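Local coordinates for protein phenazine-1-carboxylate N-methyltransferase (Pseudomonas aeruginosa, PDB 2IP2) that transfers a methyl group from S-adenosyl-L-methionine to phenazine-1-carboxylate, giving 5-methylphenazine-1-carboxylate in the pathway to the virulence pigment pyocyanine, at residues C24-V27 and A28-G32; V99-G103 and E104-A108; A113-A116 and L117-T121. All blocks are in the same frame, centred on the assembly; numbering follows the deposited sequence. Where two conformers were deposited one is given.

Contact 1. Residues C24-V27 and A28-G32; sequences CVYV and ATRLG
Val25 and Thr29, Tyr26 and Arg30, Val27 and Leu31 meet one turn apart at the end of helix 6-30 in the dimerisation domain, where a Schellman motif at Gly32 closes the helix. Val25, Ala28 and Thr29 form the packed side, against helices 55-67 and 96-102. There the carbonyl O of Val25 is gripped twice by Thr29, by N at 2.9 Å and by OG1 at 2.9 Å, the two donors reaching it from opposite faces of the carbonyl plane. The hydroxyl is buried, and this bond back to the helix satisfies its hydrogen while Arg96 and Val99 of helix 96-102 lie against the side chain. Ala28 and Val25 rest on Leu65 of helix 55-67. At the subunit interface, Val27 CG1 lies 3.9 Å from Leu31 CD1; these two side chains run alongside each other and pack on Ala113 and Cys114 of the second subunit, respectively.

Arg30 is the exposed residue of the contact, laid across the buried Tyr26. Bent at chi2 and chi3, it folds back so that CG sits over one face of the Tyr26 ring, 3.3 Å from CZ, with the guanidinium turned 76° from the ring plane. Its NH2 forms a salt bridge with Glu115 of the second subunit, while the phenol probably also bonds Glu104. Arg30 NH1 points its N-H almost straight, within the guanidinium plane, at Tyr26 OH, 2.9 Å away.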
loop_
_atom_site.group_PDB
_atom_site.type_symbol
_atom_site.label_atom_id
_atom_site.label_comp_id
_atom_site.label_asym_id
_atom_site.label_seq_id
_atom_site.Cartn_x
_atom_site.Cartn_y
_atom_site.Cartn_z
ATOM N N CYS A 24 -6.103 1.557 6.162
ATOM C CA CYS A 24 -6.167 1.852 7.608
ATOM C C CYS A 24 -5.907 3.333 7.928
ATOM O O CYS A 24 -6.624 3.925 8.736
ATOM C CB CYS A 24 -5.212 0.949 8.365
ATOM S SG CYS A 24 -5.798 -0.739 8.459
ATOM N N VAL A 25 -4.950 3.983 7.257
ATOM C CA VAL A 25 -4.723 5.430 7.523
ATOM C C VAL A 25 -5.896 6.234 6.971
ATOM O O VAL A 25 -6.354 7.214 7.596
ATOM C CB VAL A 25 -3.312 5.858 6.882
ATOM C CG1 VAL A 25 -3.168 7.404 6.852
ATOM C CG2 VAL A 25 -2.227 5.211 7.674
ATOM N N TYR A 26 -6.422 5.796 5.823
ATOM C CA TYR A 26 -7.590 6.504 5.248
ATOM C C TYR A 26 -8.769 6.464 6.258
ATOM O O TYR A 26 -9.407 7.479 6.555
ATOM C CB TYR A 26 -7.941 5.894 3.856
ATOM C CG TYR A 26 -9.302 6.381 3.351
ATOM C CD1 TYR A 26 -9.496 7.726 2.952
ATOM C CD2 TYR A 26 -10.421 5.537 3.435
ATOM C CE1 TYR A 26 -10.789 8.158 2.514
ATOM C CE2 TYR A 26 -11.677 5.961 3.033
ATOM C CZ TYR A 26 -11.856 7.265 2.588
ATOM O OH TYR A 26 -13.136 7.616 2.223
ATOM N N VAL A 27 -9.001 5.287 6.815
ATOM C CA VAL A 27 -10.019 5.138 7.791
ATOM C C VAL A 27 -9.811 6.003 9.017
ATOM O O VAL A 27 -10.739 6.688 9.465
ATOM C CB VAL A 27 -10.190 3.647 8.176
ATOM C CG1 VAL A 27 -11.126 3.533 9.410
ATOM C CG2 VAL A 27 -10.750 2.789 6.982
ATOM N N ALA A 28 -8.626 5.974 9.601
ATOM C CA ALA A 28 -8.349 6.833 10.776
ATOM C C ALA A 28 -8.641 8.311 10.433
ATOM O O ALA A 28 -9.147 9.072 11.284
ATOM C CB ALA A 28 -6.850 6.685 11.203
ATOM N N THR A 29 -8.302 8.694 9.193
ATOM C CA THR A 29 -8.530 10.070 8.704
ATOM C C THR A 29 -10.027 10.400 8.542
ATOM O O THR A 29 -10.494 11.401 9.096
ATOM C CB THR A 29 -7.672 10.385 7.435
ATOM O OG1 THR A 29 -6.318 10.103 7.764
ATOM C CG2 THR A 29 -7.800 11.941 7.034
ATOM N N ARG A 30 -10.766 9.608 7.793
ATOM C CA ARG A 30 -12.217 9.767 7.632
ATOM C C ARG A 30 -12.895 9.838 8.999
ATOM O O ARG A 30 -13.793 10.640 9.186
ATOM C CB ARG A 30 -12.837 8.519 7.005
ATOM C CG ARG A 30 -12.963 8.382 5.540
ATOM C CD ARG A 30 -14.301 8.932 4.977
ATOM N NE ARG A 30 -15.538 8.195 5.328
ATOM C CZ ARG A 30 -16.089 7.192 4.638
ATOM N NH1 ARG A 30 -15.511 6.668 3.548
ATOM N NH2 ARG A 30 -17.238 6.679 5.067
ATOM N N LEU A 31 -12.476 8.992 9.939
ATOM C CA LEU A 31 -13.099 8.983 11.278
ATOM C C LEU A 31 -12.670 10.146 12.201
ATOM O O LEU A 31 -13.286 10.331 13.278
ATOM C CB LEU A 31 -12.818 7.664 11.973
ATOM C CG LEU A 31 -13.494 6.451 11.312
ATOM C CD1 LEU A 31 -13.202 5.284 12.211
ATOM C CD2 LEU A 31 -15.027 6.633 11.032
ATOM N N GLY A 32 -11.643 10.882 11.798
ATOM C CA GLY A 32 -11.103 12.017 12.584
ATOM C C GLY A 32 -10.480 11.577 13.910
ATOM O O GLY A 32 -10.436 12.336 14.869
#

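Contact 2. Residues V99-G103 and E104-A108; sequences VLFYG and EEFHA
Phe101 O accepts from both Glu104 N (3.2 Å) and Phe106 N (3.3 Å) as the chain passes from helix 96-102 into helix 105-109, while Glu105 N, though near, is badly angled for a bond to it. The chain leaves one helix and enters the next at Gly103 and Glu104; Glu104, with phi/psi -121°/-93°, takes the N-cap position of the second helix. Glu104 N lies well above the plane of the shared carbonyl, whereas Phe106 N is only slightly tilted from it.

An aromatic cluster of Phe101, Tyr102 and Phe106 packs across the junction. Phe101 and Phe106 make a T-shaped pair, centroids 5.1 Å apart: the CE1 edge of Phe101 points at the face of Phe106, off centre toward the rim. Tyr102 comes up to the edge of Phe106, its ring inclined to the other, with CD1 3.5 Å from Phe106 CD2. On Phe101 a further neighbour covers one face. Glu105 lays CB there in a CH-pi contact, 4.0 Å from the ring centroid, then bends at chi2 (85°) so that its carboxylate lies nearly parallel to the ring, OE1 3.7 Å above the ring plane. That buried carboxylate is held by a salt bridge to Arg145 and a hydrogen bond to Tyr135, so its charge is probably balanced.

Beyond the cluster, His290 of helix 282-295 meets Phe106 edge-to-face, and Trp20 of the second subunit meets Tyr102, whose side chain is about 9 Å from that of Arg241, a predicted S-adenosyl-L-methionine ligand. His107, hydrogen-bonded to Glu19 and Thr111 of the second subunit, sets its CB 3.4 Å from Gly103 O.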
loop_
_atom_site.group_PDB
_atom_site.type_symbol
_atom_site.label_atom_id
_atom_site.label_comp_id
_atom_site.label_asym_id
_atom_site.label_seq_id
_atom_site.Cartn_x
_atom_site.Cartn_y
_atom_site.Cartn_z
ATOM N N VAL A 99 -4.952 12.869 2.020
ATOM C CA VAL A 99 -5.279 11.448 2.367
ATOM C C VAL A 99 -6.696 11.054 1.908
ATOM O O VAL A 99 -6.929 9.975 1.334
ATOM C CB VAL A 99 -5.106 11.185 3.896
ATOM C CG1 VAL A 99 -5.697 9.801 4.324
ATOM C CG2 VAL A 99 -3.593 11.335 4.327
ATOM N N LEU A 100 -7.656 11.937 2.181
ATOM C CA LEU A 100 -9.067 11.679 1.833
ATOM C C LEU A 100 -9.260 11.580 0.334
ATOM O O LEU A 100 -9.864 10.617 -0.124
ATOM C CB LEU A 100 -10.014 12.728 2.443
ATOM C CG LEU A 100 -10.113 12.731 3.995
ATOM C CD1 LEU A 100 -10.933 13.970 4.470
ATOM C CD2 LEU A 100 -10.627 11.353 4.536
ATOM N N PHE A 101 -8.706 12.535 -0.423
ATOM C CA PHE A 101 -8.852 12.533 -1.893
ATOM C C PHE A 101 -8.152 11.316 -2.480
ATOM O O PHE A 101 -8.666 10.609 -3.338
ATOM C CB PHE A 101 -8.288 13.826 -2.489
ATOM C CG PHE A 101 -8.761 14.065 -3.903
ATOM C CD1 PHE A 101 -8.116 13.438 -4.958
ATOM C CD2 PHE A 101 -9.897 14.816 -4.151
ATOM C CE1 PHE A 101 -8.540 13.623 -6.293
ATOM C CE2 PHE A 101 -10.354 15.004 -5.477
ATOM C CZ PHE A 101 -9.652 14.392 -6.548
ATOM N N TYR A 102 -7.001 10.988 -1.919
ATOM C CA TYR A 102 -6.223 9.857 -2.466
ATOM C C TYR A 102 -6.912 8.534 -2.184
ATOM O O TYR A 102 -6.897 7.606 -3.010
ATOM C CB TYR A 102 -4.864 9.899 -1.834
ATOM C CG TYR A 102 -3.897 10.872 -2.507
ATOM C CD1 TYR A 102 -4.331 12.025 -3.187
ATOM C CD2 TYR A 102 -2.553 10.625 -2.458
ATOM C CE1 TYR A 102 -3.379 12.891 -3.829
ATOM C CE2 TYR A 102 -1.605 11.476 -3.088
ATOM C CZ TYR A 102 -2.021 12.584 -3.738
ATOM O OH TYR A 102 -1.056 13.415 -4.310
ATOM N N GLY A 103 -7.583 8.480 -1.027
ATOM C CA GLY A 103 -8.333 7.272 -0.609
ATOM C C GLY A 103 -9.731 7.144 -1.185
ATOM O O GLY A 103 -10.404 6.140 -0.948
ATOM N N GLU A 104 -10.132 8.115 -2.000
ATOM C CA GLU A 104 -11.463 8.121 -2.623
ATOM C C GLU A 104 -11.228 8.142 -4.098
ATOM O O GLU A 104 -11.014 7.084 -4.682
ATOM C CB GLU A 104 -12.293 9.286 -2.070
ATOM C CG GLU A 104 -12.709 8.989 -0.608
ATOM C CD GLU A 104 -13.282 10.164 0.230
ATOM O OE1 GLU A 104 -13.563 11.282 -0.321
ATOM O OE2 GLU A 104 -13.424 9.927 1.473
ATOM N N GLU A 105 -11.191 9.342 -4.731
ATOM C CA GLU A 105 -11.026 9.413 -6.161
ATOM C C GLU A 105 -9.804 8.618 -6.674
ATOM O O GLU A 105 -9.916 7.924 -7.667
ATOM C CB GLU A 105 -10.813 10.854 -6.574
ATOM C CG GLU A 105 -12.090 11.563 -6.911
ATOM C CD GLU A 105 -12.781 12.130 -5.685
ATOM O OE1 GLU A 105 -12.293 11.927 -4.545
ATOM O OE2 GLU A 105 -13.813 12.824 -5.902
ATOM N N PHE A 106 -8.639 8.776 -6.052
ATOM C CA PHE A 106 -7.480 8.037 -6.597
ATOM C C PHE A 106 -7.423 6.540 -6.266
ATOM O O PHE A 106 -6.788 5.752 -6.988
ATOM C CB PHE A 106 -6.189 8.718 -6.258
ATOM C CG PHE A 106 -6.013 10.046 -6.969
ATOM C CD1 PHE A 106 -6.654 10.293 -8.220
ATOM C CD2 PHE A 106 -5.181 11.028 -6.401
ATOM C CE1 PHE A 106 -6.409 11.535 -8.912
ATOM C CE2 PHE A 106 -4.962 12.255 -7.050
ATOM C CZ PHE A 106 -5.537 12.492 -8.318
ATOM N N HIS A 107 -8.084 6.148 -5.198
ATOM C CA HIS A 107 -8.287 4.693 -4.943
ATOM C C HIS A 107 -9.166 4.104 -6.066
ATOM O O HIS A 107 -8.894 3.013 -6.597
ATOM C CB HIS A 107 -8.996 4.492 -3.603
ATOM C CG HIS A 107 -9.317 3.054 -3.297
ATOM N ND1 HIS A 107 -8.374 2.165 -2.819
ATOM C CD2 HIS A 107 -10.476 2.354 -3.398
ATOM C CE1 HIS A 107 -8.932 0.967 -2.647
ATOM N NE2 HIS A 107 -10.209 1.059 -2.991
ATOM N N ALA A 108 -10.235 4.826 -6.419
ATOM C CA ALA A 108 -11.019 4.413 -7.574
ATOM C C ALA A 108 -10.201 4.355 -8.849
ATOM O O ALA A 108 -10.334 3.410 -9.654
ATOM C CB ALA A 108 -12.188 5.388 -7.769
#

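Contact 3. Residues A113-A116 and L117-T121; sequences ACEA and LLSGT
Ser119 turns its side chain back along the helix to Glu115, adding a side-chain bond to the last turn of helix 113-119. With chi1 at 72°, OG stands between its own backbone N and carbonyl carbon and reaches the carbonyl O of Glu115 at 2.8 Å. The same oxygen takes the N-H of Ser119, also at 2.8 Å; hydroxyl and amide approach from opposite faces of the carbonyl plane. The hydroxyl works in the other direction too: OG accepts from Thr121 N at 3.1 Å, an ST turn that ties the departing chain to the helix end.

Gly120, with positive phi, ends the helical run, and its N bonds Ala116 O at 2.8 Å. The turn brings Thr121 O against both CA and CB of Ala116, 3.2 Å from CA in a CA-H...O contact.

Leu117 and Leu118 share a first torsion that sets CG opposite the carbonyl carbon, and each comes back beside the carbonyl O one turn earlier, Leu117 with CG and CD1, Leu118 with CG. Leu117 CD1 comes 3.6 Å from Ala113 O, while Leu118 CG is 3.5 Å from Cys114 O. Looser is the approach of Leu118 CD1 to Cys114 SG, at 4.4 Å.

Helix 113-119 lies between parts of both subunits. Ala116 and Leu117 rest on Phe292 of helix 282-295, and Leu126 of helix 123-128 backs Ala116 and Thr121. The second subunit offers Val27 and Leu31, at the end of its helix 6-30, to Leu117 and Leu118, while its Ser53 and Arg57 hydrogen-bond the carbonyls at this helix's end.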
loop_
_atom_site.group_PDB
_atom_site.type_symbol
_atom_site.label_atom_id
_atom_site.label_comp_id
_atom_site.label_asym_id
_atom_site.label_seq_id
_atom_site.Cartn_x
_atom_site.Cartn_y
_atom_site.Cartn_z
ATOM N N ALA A 113 -5.976 -0.358 -12.878
ATOM C CA ALA A 113 -4.631 0.005 -13.272
ATOM C C ALA A 113 -4.133 -0.883 -14.446
ATOM O O ALA A 113 -3.348 -0.436 -15.294
ATOM C CB ALA A 113 -3.704 -0.157 -12.069
ATOM N N CYS A 114 -4.541 -2.148 -14.455
ATOM C CA CYS A 114 -4.084 -3.062 -15.536
ATOM C C CYS A 114 -4.604 -2.582 -16.894
ATOM O O CYS A 114 -3.834 -2.342 -17.801
ATOM C CB CYS A 114 -4.504 -4.494 -15.228
ATOM S SG CYS A 114 -3.748 -5.660 -16.415
ATOM N N GLU A 115 -5.911 -2.365 -16.968
ATOM C CA GLU A 115 -6.552 -1.938 -18.207
ATOM C C GLU A 115 -5.941 -0.573 -18.665
ATOM O O GLU A 115 -5.728 -0.321 -19.886
ATOM C CB GLU A 115 -8.074 -1.833 -18.071
ATOM C CG GLU A 115 -8.790 -1.329 -19.345
ATOM C CD GLU A 115 -10.307 -1.224 -19.200
ATOM O OE1 GLU A 115 -10.843 -1.603 -18.133
ATOM O OE2 GLU A 115 -10.983 -0.758 -20.156
ATOM N N ALA A 116 -5.620 0.274 -17.687
ATOM C CA ALA A 116 -5.053 1.612 -17.903
ATOM C C ALA A 116 -3.677 1.501 -18.557
ATOM O O ALA A 116 -3.431 2.127 -19.590
ATOM C CB ALA A 116 -4.992 2.396 -16.564
ATOM N N LEU A 117 -2.774 0.705 -17.981
ATOM C CA LEU A 117 -1.417 0.649 -18.520
ATOM C C LEU A 117 -1.358 -0.066 -19.885
ATOM O O LEU A 117 -0.435 0.192 -20.680
ATOM C CB LEU A 117 -0.445 -0.083 -17.538
ATOM C CG LEU A 117 -0.141 0.852 -16.321
ATOM C CD1 LEU A 117 0.176 0.142 -14.982
ATOM C CD2 LEU A 117 0.913 1.962 -16.718
ATOM N N LEU A 118 -2.292 -0.971 -20.120
ATOM C CA LEU A 118 -2.413 -1.627 -21.445
ATOM C C LEU A 118 -2.958 -0.627 -22.486
ATOM O O LEU A 118 -2.303 -0.332 -23.500
ATOM C CB LEU A 118 -3.361 -2.817 -21.325
ATOM C CG LEU A 118 -2.897 -4.122 -20.626
ATOM C CD1 LEU A 118 -3.863 -5.291 -20.764
ATOM C CD2 LEU A 118 -1.522 -4.577 -21.107
ATOM N N SER A 119 -4.131 -0.069 -22.214
ATOM C CA SER A 119 -4.858 0.753 -23.213
ATOM C C SER A 119 -4.249 2.170 -23.395
ATOM O O SER A 119 -4.387 2.831 -24.444
ATOM C CB SER A 119 -6.338 0.854 -22.814
ATOM O OG SER A 119 -6.476 1.706 -21.671
ATOM N N GLY A 120 -3.630 2.677 -22.340
ATOM C CA GLY A 120 -3.228 4.075 -22.333
ATOM C C GLY A 120 -4.254 5.075 -21.823
ATOM O O GLY A 120 -3.932 6.255 -21.711
ATOM N N THR A 121 -5.466 4.618 -21.489
ATOM C CA THR A 121 -6.482 5.486 -20.911
ATOM C C THR A 121 -6.187 5.514 -19.411
ATOM O O THR A 121 -6.075 4.481 -18.802
ATOM C CB THR A 121 -7.892 4.917 -21.152
ATOM O OG1 THR A 121 -8.070 4.703 -22.556
ATOM C CG2 THR A 121 -9.004 5.873 -20.612
#

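From the N terminus the three contacts come in series, each closing local turns, so none nests in or crosses another. Contact 1 ends helix 6-30 in the dimerisation domain. Several helices and a small antiparallel sheet follow before helix 96-102 brings the chain back beside helix 6-30 at contact 2, where Leu100 CD2 packs against Arg30; the two centres are 12 Å apart. Helix 105-109 leads to contact 3, with nearest atoms about 7 Å from contact 2 and about 18 Å from contact 1. Within one chain contacts 1 and 3 do not touch, yet they meet across the homodimer. All three touch the second subunit, and contacts 2 and 3 also lean on helix 282-295.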